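Local coordinates for protein HTH-type dhaKLM operon transcriptional activator DhaS (Lactococcus lactis, PDB 2IU5) that activates transcription of the dhaKLM operon together with DhaQ in response to dihydroxyacetone, binding as a homodimer to an inverted repeat that partly overlaps the -35 promoter sequence, at residues 71-76 and 119-124. The protein carries 1 engineered substitution. Numbering follows the deposited sequence.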
# COMPACT_ATOMS: atom_id res chain seq x y z
N GLU A 71 16.55 -14.69 -3.41
CA GLU A 71 16.90 -15.96 -2.82
C GLU A 71 15.70 -16.50 -2.07
O GLU A 71 15.42 -17.70 -2.13
CB GLU A 71 18.12 -15.83 -1.92
CG GLU A 71 19.38 -15.69 -2.75
CD GLU A 71 20.64 -16.05 -1.98
OE1 GLU A 71 20.60 -16.00 -0.73
OE2 GLU A 71 21.65 -16.39 -2.66
N LEU A 72 15.00 -15.60 -1.38
CA LEU A 72 13.90 -16.00 -0.51
C LEU A 72 12.67 -16.39 -1.32
O LEU A 72 11.95 -17.32 -0.94
CB LEU A 72 13.55 -14.89 0.47
CG LEU A 72 14.60 -14.69 1.58
CD1 LEU A 72 14.49 -13.27 2.12
CD2 LEU A 72 14.47 -15.72 2.69
N ILE A 73 12.43 -15.68 -2.42
CA ILE A 73 11.18 -15.88 -3.16
C ILE A 73 11.37 -16.92 -4.27
O ILE A 73 10.53 -17.79 -4.44
CB ILE A 73 10.64 -14.51 -3.65
CG1 ILE A 73 10.28 -13.61 -2.45
CG2 ILE A 73 9.46 -14.70 -4.63
CD1 ILE A 73 10.11 -12.17 -2.84
N ASN A 74 12.47 -16.84 -5.01
CA ASN A 74 12.56 -17.52 -6.31
C ASN A 74 13.60 -18.62 -6.40
O ASN A 74 13.45 -19.57 -7.17
CB ASN A 74 12.85 -16.49 -7.41
CG ASN A 74 11.79 -15.41 -7.51
OD1 ASN A 74 12.06 -14.24 -7.28
ND2 ASN A 74 10.56 -15.81 -7.86
N ASP A 75 14.67 -18.50 -5.62
CA ASP A 75 15.83 -19.35 -5.86
C ASP A 75 15.72 -20.64 -5.06
O ASP A 75 16.39 -20.82 -4.05
CB ASP A 75 17.10 -18.58 -5.49
CG ASP A 75 18.36 -19.25 -6.01
OD1 ASP A 75 18.32 -20.41 -6.49
OD2 ASP A 75 19.42 -18.58 -5.92
N ASN A 76 14.86 -21.52 -5.53
CA ASN A 76 14.66 -22.79 -4.86
C ASN A 76 13.97 -23.70 -5.83
O ASN A 76 13.57 -23.28 -6.93
CB ASN A 76 13.77 -22.60 -3.64
CG ASN A 76 12.40 -22.13 -4.02
OD1 ASN A 76 11.67 -22.83 -4.72
ND2 ASN A 76 12.04 -20.94 -3.57
N GLU A 119 5.15 -7.76 -5.06
CA GLU A 119 4.55 -8.12 -6.34
C GLU A 119 5.17 -9.39 -6.90
O GLU A 119 4.45 -10.21 -7.50
CB GLU A 119 4.58 -6.95 -7.31
CG GLU A 119 3.67 -5.81 -6.85
CD GLU A 119 3.66 -4.62 -7.76
OE1 GLU A 119 4.56 -4.49 -8.62
OE2 GLU A 119 2.72 -3.80 -7.59
N ASN A 120 6.48 -9.55 -6.71
CA ASN A 120 7.15 -10.72 -7.26
C ASN A 120 6.63 -11.94 -6.47
O ASN A 120 6.39 -12.99 -7.06
CB ASN A 120 8.67 -10.56 -7.10
CG ASN A 120 9.26 -9.60 -8.14
OD1 ASN A 120 8.59 -9.19 -9.08
ND2 ASN A 120 10.52 -9.26 -7.96
N LEU A 121 6.47 -11.77 -5.16
CA LEU A 121 5.92 -12.87 -4.35
C LEU A 121 4.51 -13.23 -4.85
O LEU A 121 4.22 -14.41 -5.06
CB LEU A 121 5.90 -12.50 -2.86
CG LEU A 121 5.28 -13.61 -2.01
CD1 LEU A 121 5.95 -14.98 -2.14
CD2 LEU A 121 5.11 -13.21 -0.57
N LEU A 122 3.65 -12.24 -5.06
CA LEU A 122 2.30 -12.58 -5.58
C LEU A 122 2.33 -13.27 -6.95
O LEU A 122 1.54 -14.17 -7.21
CB LEU A 122 1.36 -11.37 -5.58
CG LEU A 122 0.50 -11.20 -4.33
CD1 LEU A 122 -0.57 -12.29 -4.27
CD2 LEU A 122 1.35 -11.15 -3.07
N ASP A 123 3.25 -12.86 -7.81
CA ASP A 123 3.41 -13.50 -9.11
C ASP A 123 3.72 -14.97 -8.88
O ASP A 123 3.17 -15.83 -9.57
CB ASP A 123 4.49 -12.78 -9.93
CG ASP A 123 3.98 -11.45 -10.51
OD1 ASP A 123 2.76 -11.20 -10.45
OD2 ASP A 123 4.80 -10.67 -11.03
N LYS A 124 4.59 -15.24 -7.90
CA LYS A 124 4.96 -16.62 -7.50
C LYS A 124 3.77 -17.41 -6.94
O LYS A 124 3.61 -18.60 -7.25
CB LYS A 124 6.09 -16.55 -6.47
CG LYS A 124 6.59 -17.90 -5.93
CD LYS A 124 7.17 -18.73 -7.04
CE LYS A 124 8.22 -19.70 -6.51
NZ LYS A 124 7.56 -20.74 -5.68
O HOH W 1 12.08 -11.70 -6.03
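Ile-73 and Leu-121 meet where, in this all-helical TetR-family fold, the C-terminal end of helix 57-73, which leads out of the N-terminal DNA-binding region, packs against helix 110-132 of the C-terminal region. The junction shows how the two branches of one side chain can divide their contacts, one meeting the main chain and the other a side chain of the facing helix. The backbones come to 6.2 Å between the CA atoms of Ile-73 and Leu-121. The apolar part rests on both branches of Ile-73. CG2, anti to the backbone N, lies 4.0 Å from Leu-121 CA and so packs on the main chain of helix 110-132, while the CG1 branch (chi1 -63°) carries CD1 alongside Leu-121 CB, 4.2 Å away. Leu-121 also touches Leu-86, and Leu-72 packs on Leu-88, Leu-89 and Tyr-92, so helix 82-95 packs against both segments, beside the pairing.

The polar part consists of one water and, at Lys-124, of charges that lie outside the two segments. On the more exposed flank, the water donates to Asn-74 OD1 at 2.8 Å and accepts a weak, long bond of 3.5 Å from Asn-120 ND2, a loose bridge between the two segments. Asp-75 is the centre of an inverse gamma turn, with Asn-76 N bonded to Asn-74 O. Lys-124, a buried residue, sends its ammonium to salt bridges with Asp-128 and Glu-85; the latter also accepts a bond from Asn-76 ND2 and so joins the segments indirectly. Its chain, bent at chi2 (62°) and chi4 (69°), passes the end of helix 57-73 on the way, bringing Lys-124 CE to 3.6 Å from Ile-73 O.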